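Local structure of ribulose-bisphosphate carboxylase (Alicyclobacillus acidocaldarius subsp. acidocaldarius, 4NAS) at residues A30-T38 / I78-N86; Y213-L224 / A236-Y246. The protein belongs to the ribulose-bisphosphate carboxylase large-chain family, pairing an alpha/beta N-terminal domain with a TIM-barrel catalytic domain in a two-chain assembly. All coordinates share one frame; numbering follows the deposited sequence.

Contact 1. Residues A30-T38 / I78-N86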
ATOM      1  N   ALA B  30     -11.109  23.220   0.081  1.00 32.34           N
ATOM      2  CA  ALA B  30     -11.719  22.429  -0.987  1.00 31.07           C
ATOM      3  C   ALA B  30     -11.324  22.912  -2.391  1.00 31.39           C
ATOM      4  O   ALA B  30     -11.011  22.096  -3.262  1.00 29.94           O
ATOM      5  CB  ALA B  30     -13.253  22.372  -0.825  1.00 29.41           C
ATOM      6  N   GLU B  31     -11.347  24.226  -2.608  1.00 32.91           N
ATOM      7  CA  GLU B  31     -10.948  24.799  -3.898  1.00 34.56           C
ATOM      8  C   GLU B  31      -9.477  24.493  -4.224  1.00 32.06           C
ATOM      9  O   GLU B  31      -9.127  24.182  -5.364  1.00 28.54           O
ATOM     10  CB  GLU B  31     -11.204  26.317  -3.914  1.00 44.72           C
ATOM     11  CG  GLU B  31     -11.195  26.952  -5.302  1.00 53.88           C
ATOM     12  CD  GLU B  31     -12.431  26.610  -6.133  1.00 63.54           C
ATOM     13  OE1 GLU B  31     -12.386  26.810  -7.367  1.00 68.27           O
ATOM     14  OE2 GLU B  31     -13.448  26.155  -5.559  1.00 64.17           O
ATOM     15  N   GLY B  32      -8.623  24.572  -3.211  1.00 36.59           N
ATOM     16  CA  GLY B  32      -7.217  24.250  -3.371  1.00 34.54           C
ATOM     17  C   GLY B  32      -6.991  22.806  -3.770  1.00 33.85           C
ATOM     18  O   GLY B  32      -6.171  22.520  -4.640  1.00 35.76           O
ATOM     19  N   ILE B  33      -7.708  21.893  -3.122  1.00 33.53           N
ATOM     20  CA  ILE B  33      -7.681  20.481  -3.505  1.00 34.40           C
ATOM     21  C   ILE B  33      -8.105  20.281  -4.964  1.00 37.97           C
ATOM     22  O   ILE B  33      -7.391  19.635  -5.735  1.00 32.73           O
ATOM     23  CB  ILE B  33      -8.567  19.620  -2.574  1.00 31.32           C
ATOM     24  CG1 ILE B  33      -8.023  19.650  -1.143  1.00 30.40           C
ATOM     25  CG2 ILE B  33      -8.666  18.169  -3.084  1.00 31.10           C
ATOM     26  CD1 ILE B  33      -9.007  19.110  -0.122  1.00 28.50           C
ATOM     27  N   ALA B  34      -9.252  20.852  -5.341  1.00 22.35           N
ATOM     28  CA  ALA B  34      -9.810  20.638  -6.678  1.00 23.57           C
ATOM     29  C   ALA B  34      -8.890  21.130  -7.802  1.00 30.55           C
ATOM     30  O   ALA B  34      -8.800  20.511  -8.859  1.00 28.93           O
ATOM     31  CB  ALA B  34     -11.181  21.283  -6.791  1.00 23.82           C
ATOM     32  N   VAL B  35      -8.214  22.248  -7.559  1.00 28.84           N
ATOM     33  CA  VAL B  35      -7.289  22.825  -8.531  1.00 37.11           C
ATOM     34  C   VAL B  35      -5.890  22.203  -8.438  1.00 34.16           C
ATOM     35  O   VAL B  35      -5.312  21.801  -9.448  1.00 29.54           O
ATOM     36  CB  VAL B  35      -7.229  24.362  -8.375  1.00 37.28           C
ATOM     37  CG1 VAL B  35      -6.082  24.987  -9.199  1.00 31.58           C
ATOM     38  CG2 VAL B  35      -8.581  24.973  -8.747  1.00 30.95           C
ATOM     39  N   GLY B  36      -5.362  22.101  -7.223  1.00 41.00           N
ATOM     40  CA  GLY B  36      -4.007  21.619  -7.010  1.00 35.45           C
ATOM     41  C   GLY B  36      -3.752  20.164  -7.380  1.00 26.32           C
ATOM     42  O   GLY B  36      -2.638  19.803  -7.746  1.00 33.02           O
ATOM     43  N   LEU B  37      -4.765  19.319  -7.245  1.00 22.96           N
ATOM     44  CA  LEU B  37      -4.620  17.895  -7.558  1.00 26.86           C
ATOM     45  C   LEU B  37      -5.084  17.545  -8.971  1.00 29.18           C
ATOM     46  O   LEU B  37      -5.218  16.375  -9.311  1.00 35.72           O
ATOM     47  CB  LEU B  37      -5.386  17.035  -6.547  1.00 28.89           C
ATOM     48  CG  LEU B  37      -4.917  17.199  -5.107  1.00 30.46           C
ATOM     49  CD1 LEU B  37      -5.713  16.280  -4.192  1.00 30.83           C
ATOM     50  CD2 LEU B  37      -3.416  16.939  -4.995  1.00 34.88           C
ATOM     51  N   THR B  38      -5.326  18.556  -9.796  1.00 31.45           N
ATOM     52  CA  THR B  38      -5.686  18.304 -11.177  1.00 33.07           C
ATOM     53  C   THR B  38      -4.764  19.047 -12.150  1.00 33.29           C
ATOM     54  O   THR B  38      -3.876  18.433 -12.747  1.00 27.83           O
ATOM     55  CB  THR B  38      -7.163  18.632 -11.446  1.00 35.13           C
ATOM     56  OG1 THR B  38      -7.428  19.997 -11.100  1.00 31.99           O
ATOM     57  CG2 THR B  38      -8.056  17.715 -10.610  1.00 40.84           C
ATOM     58  N   ILE B  78     -16.397  16.579   2.219  1.00 27.77           N
ATOM     59  CA  ILE B  78     -16.186  17.382   1.031  1.00 24.02           C
ATOM     60  C   ILE B  78     -16.201  16.407  -0.122  1.00 28.50           C
ATOM     61  O   ILE B  78     -15.646  15.317   0.007  1.00 26.31           O
ATOM     62  CB  ILE B  78     -14.832  18.078   1.102  1.00 29.11           C
ATOM     63  CG1 ILE B  78     -14.853  19.139   2.199  1.00 33.40           C
ATOM     64  CG2 ILE B  78     -14.476  18.700  -0.229  1.00 34.04           C
ATOM     65  CD1 ILE B  78     -13.504  19.720   2.490  1.00 39.25           C
ATOM     66  N   ASP B  79     -16.863  16.773  -1.220  1.00 23.67           N
ATOM     67  CA  ASP B  79     -16.837  15.966  -2.442  1.00 23.84           C
ATOM     68  C   ASP B  79     -16.009  16.703  -3.495  1.00 24.90           C
ATOM     69  O   ASP B  79     -16.268  17.878  -3.760  1.00 24.66           O
ATOM     70  CB  ASP B  79     -18.257  15.755  -3.004  1.00 29.06           C
ATOM     71  CG  ASP B  79     -19.187  15.002  -2.051  1.00 27.10           C
ATOM     72  OD1 ASP B  79     -18.723  14.184  -1.237  1.00 27.51           O
ATOM     73  OD2 ASP B  79     -20.413  15.228  -2.146  1.00 31.80           O
ATOM     74  N   ILE B  80     -15.019  16.031  -4.084  1.00 23.03           N
ATOM     75  CA  ILE B  80     -14.196  16.631  -5.145  1.00 25.59           C
ATOM     76  C   ILE B  80     -14.301  15.803  -6.439  1.00 24.78           C
ATOM     77  O   ILE B  80     -14.213  14.565  -6.396  1.00 23.13           O
ATOM     78  CB  ILE B  80     -12.703  16.729  -4.735  1.00 23.49           C
ATOM     79  CG1 ILE B  80     -12.530  17.507  -3.423  1.00 24.84           C
ATOM     80  CG2 ILE B  80     -11.871  17.366  -5.843  1.00 23.65           C
ATOM     81  CD1 ILE B  80     -13.030  18.961  -3.488  1.00 27.38           C
ATOM     82  N   ALA B  81     -14.516  16.470  -7.575  1.00 25.67           N
ATOM     83  CA  ALA B  81     -14.555  15.797  -8.877  1.00 29.19           C
ATOM     84  C   ALA B  81     -13.218  15.920  -9.620  1.00 29.39           C
ATOM     85  O   ALA B  81     -12.747  17.030  -9.874  1.00 30.94           O
ATOM     86  CB  ALA B  81     -15.685  16.346  -9.729  1.00 33.97           C
ATOM     87  N   TYR B  82     -12.620  14.778  -9.949  1.00 22.32           N
ATOM     88  CA  TYR B  82     -11.349  14.706 -10.682  1.00 27.70           C
ATOM     89  C   TYR B  82     -11.586  14.175 -12.087  1.00 27.86           C
ATOM     90  O   TYR B  82     -11.928  13.003 -12.257  1.00 35.18           O
ATOM     91  CB  TYR B  82     -10.365  13.752  -9.986  1.00 19.09           C
ATOM     92  CG  TYR B  82     -10.023  14.145  -8.571  1.00 29.18           C
ATOM     93  CD1 TYR B  82     -10.840  13.749  -7.509  1.00 17.95           C
ATOM     94  CD2 TYR B  82      -8.893  14.904  -8.283  1.00 25.97           C
ATOM     95  CE1 TYR B  82     -10.547  14.101  -6.221  1.00 20.82           C
ATOM     96  CE2 TYR B  82      -8.587  15.247  -6.966  1.00 34.54           C
ATOM     97  CZ  TYR B  82      -9.428  14.840  -5.945  1.00 17.80           C
ATOM     98  OH  TYR B  82      -9.179  15.159  -4.635  1.00 21.92           O
ATOM     99  N   PRO B  83     -11.388  15.028 -13.098  1.00 28.44           N
ATOM    100  CA  PRO B  83     -11.670  14.656 -14.490  1.00 25.34           C
ATOM    101  C   PRO B  83     -10.916  13.391 -14.850  1.00 25.72           C
ATOM    102  O   PRO B  83      -9.741  13.274 -14.511  1.00 28.78           O
ATOM    103  CB  PRO B  83     -11.106  15.842 -15.288  1.00 25.05           C
ATOM    104  CG  PRO B  83     -11.175  16.996 -14.349  1.00 29.53           C
ATOM    105  CD  PRO B  83     -10.910  16.416 -12.970  1.00 22.88           C
ATOM    106  N   VAL B  84     -11.576  12.454 -15.520  1.00 27.41           N
ATOM    107  CA  VAL B  84     -10.971  11.150 -15.797  1.00 30.71           C
ATOM    108  C   VAL B  84      -9.822  11.260 -16.802  1.00 31.34           C
ATOM    109  O   VAL B  84      -8.939  10.401 -16.864  1.00 30.72           O
ATOM    110  CB  VAL B  84     -12.051  10.165 -16.310  1.00 40.00           C
ATOM    111  CG1 VAL B  84     -11.441   8.848 -16.810  1.00 41.13           C
ATOM    112  CG2 VAL B  84     -13.045   9.905 -15.206  1.00 37.29           C
ATOM    113  N   ALA B  85      -9.821  12.348 -17.566  1.00 26.20           N
ATOM    114  CA  ALA B  85      -8.806  12.559 -18.577  1.00 28.32           C
ATOM    115  C   ALA B  85      -7.415  12.733 -17.999  1.00 31.04           C
ATOM    116  O   ALA B  85      -6.442  12.664 -18.741  1.00 30.59           O
ATOM    117  CB  ALA B  85      -9.163  13.753 -19.450  1.00 27.65           C
ATOM    118  N   ASN B  86      -7.312  12.969 -16.691  1.00 24.34           N
ATOM    119  CA  ASN B  86      -5.997  13.103 -16.068  1.00 26.32           C
ATOM    120  C   ASN B  86      -5.416  11.781 -15.579  1.00 25.59           C
ATOM    121  O   ASN B  86      -4.259  11.731 -15.138  1.00 26.53           O
ATOM    122  CB  ASN B  86      -6.032  14.093 -14.901  1.00 25.08           C
ATOM    123  CG  ASN B  86      -6.518  15.435 -15.318  1.00 31.58           C
ATOM    124  OD1 ASN B  86      -6.439  15.790 -16.498  1.00 34.67           O
ATOM    125  ND2 ASN B  86      -7.045  16.197 -14.370  1.00 36.19           N
TER
HETATM  126  O   HOH W   1      -5.590  15.001 -11.575  1.00 27.30           O

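Contact 2. Residues Y213-L224 / A236-Y246. With FMT (formic acid), chain F.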
ATOM      1  N   TYR B 213      -6.855 -26.657  -4.505  1.00 22.78           N
ATOM      2  CA  TYR B 213      -5.829 -26.051  -3.666  1.00 26.14           C
ATOM      3  C   TYR B 213      -5.575 -24.591  -4.072  1.00 22.33           C
ATOM      4  O   TYR B 213      -5.313 -24.310  -5.226  1.00 23.21           O
ATOM      5  CB  TYR B 213      -4.559 -26.910  -3.726  1.00 19.20           C
ATOM      6  CG  TYR B 213      -3.327 -26.367  -3.012  1.00 21.12           C
ATOM      7  CD1 TYR B 213      -3.413 -25.707  -1.793  1.00 20.79           C
ATOM      8  CD2 TYR B 213      -2.068 -26.559  -3.558  1.00 23.92           C
ATOM      9  CE1 TYR B 213      -2.281 -25.221  -1.162  1.00 19.29           C
ATOM     10  CE2 TYR B 213      -0.946 -26.095  -2.944  1.00 28.35           C
ATOM     11  CZ  TYR B 213      -1.046 -25.421  -1.744  1.00 25.27           C
ATOM     12  OH  TYR B 213       0.116 -24.976  -1.151  1.00 26.46           O
ATOM     13  N   ALA B 214      -5.691 -23.678  -3.102  1.00 22.63           N
ATOM     14  CA  ALA B 214      -5.300 -22.286  -3.254  1.00 18.26           C
ATOM     15  C   ALA B 214      -3.907 -22.049  -2.654  1.00 23.74           C
ATOM     16  O   ALA B 214      -3.698 -22.091  -1.422  1.00 19.88           O
ATOM     17  CB  ALA B 214      -6.309 -21.375  -2.595  1.00 19.26           C
ATOM     18  N   VAL B 215      -2.965 -21.794  -3.540  1.00 21.58           N
ATOM     19  CA  VAL B 215      -1.561 -21.763  -3.193  1.00 20.54           C
ATOM     20  C   VAL B 215      -1.106 -20.317  -3.100  1.00 19.18           C
ATOM     21  O   VAL B 215      -1.496 -19.473  -3.903  1.00 23.58           O
ATOM     22  CB  VAL B 215      -0.729 -22.571  -4.234  1.00 26.07           C
ATOM     23  CG1 VAL B 215      -0.947 -22.042  -5.658  1.00 18.38           C
ATOM     24  CG2 VAL B 215       0.729 -22.621  -3.850  1.00 21.56           C
ATOM     25  N   ASN B 216      -0.331 -20.015  -2.073  1.00 20.57           N
ATOM     26  CA  ASN B 216       0.182 -18.667  -1.894  1.00 21.90           C
ATOM     27  C   ASN B 216       1.086 -18.236  -3.068  1.00 20.89           C
ATOM     28  O   ASN B 216       2.062 -18.917  -3.378  1.00 22.27           O
ATOM     29  CB  ASN B 216       0.918 -18.586  -0.552  1.00 18.21           C
ATOM     30  CG  ASN B 216       0.925 -17.172   0.038  1.00 28.57           C
ATOM     31  OD1 ASN B 216       0.231 -16.273  -0.447  1.00 29.18           O
ATOM     32  ND2 ASN B 216       1.715 -16.976   1.091  1.00 28.09           N
ATOM     33  N   LEU B 217       0.759 -17.112  -3.715  1.00 26.09           N
ATOM     34  CA  LEU B 217       1.569 -16.579  -4.830  1.00 18.19           C
ATOM     35  C   LEU B 217       2.641 -15.660  -4.282  1.00 20.96           C
ATOM     36  O   LEU B 217       2.330 -14.645  -3.677  1.00 17.25           O
ATOM     37  CB  LEU B 217       0.690 -15.805  -5.810  1.00 18.28           C
ATOM     38  CG  LEU B 217       1.397 -15.249  -7.052  1.00 22.71           C
ATOM     39  CD1 LEU B 217       2.156 -16.335  -7.845  1.00 21.41           C
ATOM     40  CD2 LEU B 217       0.358 -14.585  -7.916  1.00 25.29           C
ATOM     41  N   THR B 218       3.903 -16.044  -4.434  1.00 18.85           N
ATOM     42  CA  THR B 218       4.975 -15.367  -3.714  1.00 26.31           C
ATOM     43  C   THR B 218       6.242 -15.228  -4.547  1.00 30.58           C
ATOM     44  O   THR B 218       6.384 -15.865  -5.596  1.00 26.30           O
ATOM     45  CB  THR B 218       5.370 -16.155  -2.450  1.00 27.47           C
ATOM     46  OG1 THR B 218       5.949 -17.407  -2.831  1.00 23.94           O
ATOM     47  CG2 THR B 218       4.174 -16.414  -1.580  1.00 19.29           C
ATOM     48  N   GLY B 219       7.177 -14.430  -4.034  1.00 30.01           N
ATOM     49  CA  GLY B 219       8.416 -14.137  -4.727  1.00 24.73           C
ATOM     50  C   GLY B 219       8.426 -12.716  -5.283  1.00 20.59           C
ATOM     51  O   GLY B 219       7.488 -11.954  -5.094  1.00 22.99           O
ATOM     52  N   PRO B 220       9.498 -12.364  -5.993  1.00 24.04           N
ATOM     53  CA  PRO B 220       9.752 -11.045  -6.574  1.00 28.24           C
ATOM     54  C   PRO B 220       8.727 -10.674  -7.641  1.00 32.00           C
ATOM     55  O   PRO B 220       8.292 -11.549  -8.397  1.00 29.46           O
ATOM     56  CB  PRO B 220      11.123 -11.216  -7.242  1.00 31.27           C
ATOM     57  CG  PRO B 220      11.723 -12.418  -6.605  1.00 33.96           C
ATOM     58  CD  PRO B 220      10.589 -13.312  -6.274  1.00 27.30           C
ATOM     59  N   VAL B 221       8.381  -9.389  -7.721  1.00 27.61           N
ATOM     60  CA  VAL B 221       7.368  -8.934  -8.669  1.00 28.85           C
ATOM     61  C   VAL B 221       7.672  -9.348 -10.120  1.00 34.00           C
ATOM     62  O   VAL B 221       6.789  -9.859 -10.807  1.00 26.58           O
ATOM     63  CB  VAL B 221       7.095  -7.415  -8.541  1.00 28.26           C
ATOM     64  CG1 VAL B 221       6.437  -6.869  -9.794  1.00 34.10           C
ATOM     65  CG2 VAL B 221       6.213  -7.128  -7.305  1.00 19.69           C
ATOM     66  N   HIS B 222       8.924  -9.188 -10.554  1.00 36.26           N
ATOM     67  CA  HIS B 222       9.296  -9.420 -11.961  1.00 35.78           C
ATOM     68  C   HIS B 222       9.092 -10.861 -12.456  1.00 34.03           C
ATOM     69  O   HIS B 222       9.094 -11.124 -13.659  1.00 28.73           O
ATOM     70  CB  HIS B 222      10.738  -8.984 -12.221  1.00 32.74           C
ATOM     71  CG  HIS B 222      11.760  -9.832 -11.526  1.00 32.22           C
ATOM     72  ND1 HIS B 222      12.179 -11.050 -12.023  1.00 35.45           N
ATOM     73  CD2 HIS B 222      12.438  -9.644 -10.370  1.00 30.82           C
ATOM     74  CE1 HIS B 222      13.080 -11.568 -11.207  1.00 31.21           C
ATOM     75  NE2 HIS B 222      13.257 -10.734 -10.197  1.00 35.52           N
ATOM     76  N   SER B 223       8.925 -11.800 -11.541  1.00 25.45           N
ATOM     77  CA  SER B 223       8.742 -13.186 -11.962  1.00 33.97           C
ATOM     78  C   SER B 223       7.378 -13.698 -11.495  1.00 32.30           C
ATOM     79  O   SER B 223       7.028 -14.854 -11.703  1.00 27.19           O
ATOM     80  CB  SER B 223       9.884 -14.064 -11.451  1.00 33.51           C
ATOM     81  OG  SER B 223       9.825 -14.221 -10.046  1.00 39.32           O
ATOM     82  N   LEU B 224       6.602 -12.801 -10.897  1.00 31.11           N
ATOM     83  CA  LEU B 224       5.291 -13.139 -10.353  1.00 33.67           C
ATOM     84  C   LEU B 224       4.298 -13.652 -11.406  1.00 27.07           C
ATOM     85  O   LEU B 224       3.593 -14.635 -11.183  1.00 29.48           O
ATOM     86  CB  LEU B 224       4.701 -11.929  -9.627  1.00 26.76           C
ATOM     87  CG  LEU B 224       3.703 -12.236  -8.514  1.00 30.13           C
ATOM     88  CD1 LEU B 224       4.341 -13.117  -7.462  1.00 20.76           C
ATOM     89  CD2 LEU B 224       3.208 -10.937  -7.889  1.00 26.26           C
ATOM     90  N   ALA B 236      -3.153 -25.770  -9.984  1.00 27.76           N
ATOM     91  CA  ALA B 236      -3.643 -25.022  -8.833  1.00 28.28           C
ATOM     92  C   ALA B 236      -5.138 -24.710  -8.988  1.00 30.38           C
ATOM     93  O   ALA B 236      -5.589 -24.364 -10.078  1.00 30.12           O
ATOM     94  CB  ALA B 236      -2.838 -23.704  -8.681  1.00 23.46           C
ATOM     95  N   GLY B 237      -5.908 -24.816  -7.909  1.00 28.56           N
ATOM     96  CA  GLY B 237      -7.310 -24.429  -7.963  1.00 31.68           C
ATOM     97  C   GLY B 237      -7.502 -22.909  -7.927  1.00 26.38           C
ATOM     98  O   GLY B 237      -8.410 -22.363  -8.543  1.00 23.46           O
ATOM     99  N   ALA B 238      -6.646 -22.228  -7.177  1.00 25.69           N
ATOM    100  CA  ALA B 238      -6.682 -20.772  -7.079  1.00 28.69           C
ATOM    101  C   ALA B 238      -5.307 -20.261  -6.663  1.00 26.53           C
ATOM    102  O   ALA B 238      -4.490 -21.010  -6.120  1.00 27.69           O
ATOM    103  CB  ALA B 238      -7.754 -20.310  -6.081  1.00 29.87           C
ATOM    104  N   LEU B 239      -5.051 -18.994  -6.940  1.00 22.95           N
ATOM    105  CA  LEU B 239      -3.900 -18.293  -6.392  1.00 21.64           C
ATOM    106  C   LEU B 239      -4.335 -17.440  -5.183  1.00 19.95           C
ATOM    107  O   LEU B 239      -5.230 -16.597  -5.292  1.00 21.68           O
ATOM    108  CB  LEU B 239      -3.265 -17.397  -7.459  1.00 29.95           C
ATOM    109  CG  LEU B 239      -2.908 -18.043  -8.807  1.00 28.51           C
ATOM    110  CD1 LEU B 239      -2.287 -17.006  -9.746  1.00 27.93           C
ATOM    111  CD2 LEU B 239      -1.962 -19.226  -8.642  1.00 26.55           C
ATOM    112  N   LEU B 240      -3.689 -17.678  -4.044  1.00 16.62           N
ATOM    113  CA  LEU B 240      -3.837 -16.856  -2.846  1.00 16.56           C
ATOM    114  C   LEU B 240      -2.923 -15.639  -3.008  1.00 19.98           C
ATOM    115  O   LEU B 240      -1.711 -15.778  -3.175  1.00 22.54           O
ATOM    116  CB  LEU B 240      -3.425 -17.673  -1.606  1.00 21.17           C
ATOM    117  CG  LEU B 240      -3.447 -16.934  -0.265  1.00 24.39           C
ATOM    118  CD1 LEU B 240      -4.828 -16.314  -0.051  1.00 21.67           C
ATOM    119  CD2 LEU B 240      -3.053 -17.842   0.929  1.00 15.53           C
ATOM    120  N   VAL B 241      -3.501 -14.443  -3.020  1.00 20.42           N
ATOM    121  CA  VAL B 241      -2.685 -13.263  -3.223  1.00 21.41           C
ATOM    122  C   VAL B 241      -2.912 -12.276  -2.094  1.00 20.08           C
ATOM    123  O   VAL B 241      -4.059 -11.897  -1.802  1.00 13.72           O
ATOM    124  CB  VAL B 241      -2.982 -12.580  -4.590  1.00 19.72           C
ATOM    125  CG1 VAL B 241      -2.051 -11.393  -4.815  1.00 22.08           C
ATOM    126  CG2 VAL B 241      -2.808 -13.561  -5.730  1.00 16.13           C
ATOM    127  N   ASN B 242      -1.816 -11.894  -1.447  1.00 16.74           N
ATOM    128  CA  ASN B 242      -1.798 -10.759  -0.531  1.00 18.79           C
ATOM    129  C   ASN B 242      -1.821  -9.435  -1.302  1.00 13.19           C
ATOM    130  O   ASN B 242      -0.799  -8.766  -1.492  1.00 15.04           O
ATOM    131  CB  ASN B 242      -0.575 -10.834   0.355  1.00 18.64           C
ATOM    132  CG  ASN B 242      -0.634 -12.031   1.299  1.00 19.73           C
ATOM    133  OD1 ASN B 242      -1.580 -12.167   2.090  1.00 20.02           O
ATOM    134  ND2 ASN B 242       0.351 -12.914   1.193  1.00 17.36           N
ATOM    135  N   VAL B 243      -3.009  -9.072  -1.729  1.00 14.63           N
ATOM    136  CA  VAL B 243      -3.152  -7.978  -2.701  1.00 19.31           C
ATOM    137  C   VAL B 243      -2.553  -6.655  -2.248  1.00 12.81           C
ATOM    138  O   VAL B 243      -1.811  -5.970  -2.996  1.00 20.26           O
ATOM    139  CB  VAL B 243      -4.622  -7.790  -3.053  1.00 22.96           C
ATOM    140  CG1 VAL B 243      -4.762  -6.711  -4.124  1.00 16.71           C
ATOM    141  CG2 VAL B 243      -5.182  -9.122  -3.549  1.00 27.73           C
ATOM    142  N   VAL B 244      -2.895  -6.252  -1.031  1.00 16.15           N
ATOM    143  CA  VAL B 244      -2.430  -4.961  -0.525  1.00 14.44           C
ATOM    144  C   VAL B 244      -0.905  -4.940  -0.329  1.00 18.72           C
ATOM    145  O   VAL B 244      -0.257  -3.907  -0.534  1.00 18.03           O
ATOM    146  CB  VAL B 244      -3.183  -4.540   0.787  1.00 23.35           C
ATOM    147  CG1 VAL B 244      -2.648  -3.191   1.360  1.00 16.84           C
ATOM    148  CG2 VAL B 244      -4.689  -4.445   0.528  1.00 24.71           C
ATOM    149  N   ALA B 245      -0.318  -6.070   0.058  1.00 14.65           N
ATOM    150  CA  ALA B 245       1.135  -6.113   0.223  1.00 18.18           C
ATOM    151  C   ALA B 245       1.826  -5.905  -1.129  1.00 26.51           C
ATOM    152  O   ALA B 245       2.867  -5.221  -1.237  1.00 20.95           O
ATOM    153  CB  ALA B 245       1.564  -7.425   0.850  1.00 18.56           C
ATOM    154  N   TYR B 246       1.242  -6.481  -2.172  1.00 18.54           N
ATOM    155  CA  TYR B 246       1.906  -6.442  -3.472  1.00 21.72           C
ATOM    156  C   TYR B 246       1.551  -5.179  -4.250  1.00 27.06           C
ATOM    157  O   TYR B 246       2.369  -4.668  -5.015  1.00 28.72           O
ATOM    158  CB  TYR B 246       1.540  -7.664  -4.294  1.00 14.35           C
ATOM    159  CG  TYR B 246       2.499  -8.810  -4.118  1.00 18.36           C
ATOM    160  CD1 TYR B 246       3.816  -8.704  -4.554  1.00 24.68           C
ATOM    161  CD2 TYR B 246       2.086 -10.009  -3.549  1.00 18.68           C
ATOM    162  CE1 TYR B 246       4.700  -9.751  -4.411  1.00 22.62           C
ATOM    163  CE2 TYR B 246       2.981 -11.080  -3.399  1.00 24.47           C
ATOM    164  CZ  TYR B 246       4.279 -10.937  -3.834  1.00 21.37           C
ATOM    165  OH  TYR B 246       5.168 -11.983  -3.725  1.00 20.59           O
TER
HETATM  166  C   FMT F 502      10.945  -8.082  -5.171  1.00 29.99           C
HETATM  167  O1  FMT F 502      11.441  -7.410  -4.244  1.00 24.18           O
HETATM  168  O2  FMT F 502      10.418  -7.659  -6.224  1.00 23.44           O
HETATM  169  O   HOH W   2       0.466 -13.871  -1.570  1.00 20.48           O
HETATM  170  O   HOH W   3       6.289 -12.750  -1.529  1.00 25.65           O

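Contact 1. Residues A30-T38 / I78-N86
In the helix-on-sheet layer of the N-terminal domain, I33 and A34 of helix 26-36 lie against I80 of strand 73-83. The axes of segments 30-36 and 78-83 run nearly parallel, 16° apart and 8.6 Å at closest approach, so every second strand residue meets about one helical turn: A30 faces I78, A34 faces I80 and T38 faces Y82. I80 is straddled. Its CG1 touches I33 CG2 at 3.9 Å, the two side chains crossing at roughly a right angle, while its CG2 branch reaches A34 CB at 4.1 Å. With CG2 anti to the backbone N, I33 lowers that methyl between I80 and the phenol end of Y82, where I33 CG2 comes within 3.4 Å of Y82 OH.

The mixed sheet under the helix places strand 73-83 between strands 59-68 and 12-22, and V60 of the former also packs on A30 and I80. Within the contact, the Y82 ring has I80 CG2 over one face, offset toward the rim, and L37 CB at its edge, 3.7 Å from Y82 CE2. Past the helix end, T38 CG2 touches Y82 CD2 at 3.7 Å and P83 CD at 3.9 Å. T38 OG1 donates to A34 O over 2.7 Å, in the carbonyl plane, and has a second partner in G58 N. N86 OD1 is bonded to H56 ND1.

Contact 2. Residues Y213-L224 / A236-Y246
Y246 closes one end of this contact by setting its ring against the loop 217-219. Its OH donates to G219 O at 2.7 Å, in the carbonyl plane and on a lone pair, and accepts from a water that also takes the N-H of G219. L224 CD2 lies over one ring face, 4.1 Å from the Y246 centroid and 14° off the normal, a CH-pi contact; V221 CG2 approaches the ring edge, and V221 N donates to O2 of a formic acid (3.1 Å), probably from the crystallisation liquor. L217 O comes to Y246 CE2, while L217 CG, anti to its backbone N (chi1 -177°), carries CD2 to V241 CG2, 4.0 Å away, and to L239.

A parallel beta ladder, A214-A238 to N216-L240, sets the register of the two strands leading to these groups. V215 N bonds A238 O, L240 N bonds V215 O at 2.8 Å, and L217 N meets L240 O at 2.9 Å almost straight, 171° at the hydrogen. At the ladder's start Y213 O takes two donors, G237 N and A238 N, from the same face of its plane. A second water accepts from N242 N and lies within hydrogen-bonding distance of N216 OD1 and L217 O, which share its protons with other acceptors; N216 ND2 is held by F181 O.

This is a right-handed beta-alpha-beta crossover of the TIM barrel: strand 214-216, helix 221-233, strand 238-242. L231 of that helix packs on V215, L217 and L239, helix 248-256 adds L254 against L217 and V250 against L224, and strand 264-267 continues the sheet beyond strand 238-242.

In the fold
Contacts 1 and 2 sit in different domains: 30-38 with 78-86 packs a helix on the N-terminal sheet, whereas 213-224 with 236-246 joins successive strands of the catalytic barrel. Their centres are 35 Å apart and their nearest atoms about 20 Å, so neither touches the other. Each has a bound calcium ion about 7 Å from one side chain, L37 in contact 1 and L240 in contact 2. One calcium site of the chain comprises K176, a carboxylated lysine, with D178 and E179; E179 also touches N242 of contact 2. Both contacts border the second subunit, N86 packing on its A153 and Y246 on its A92.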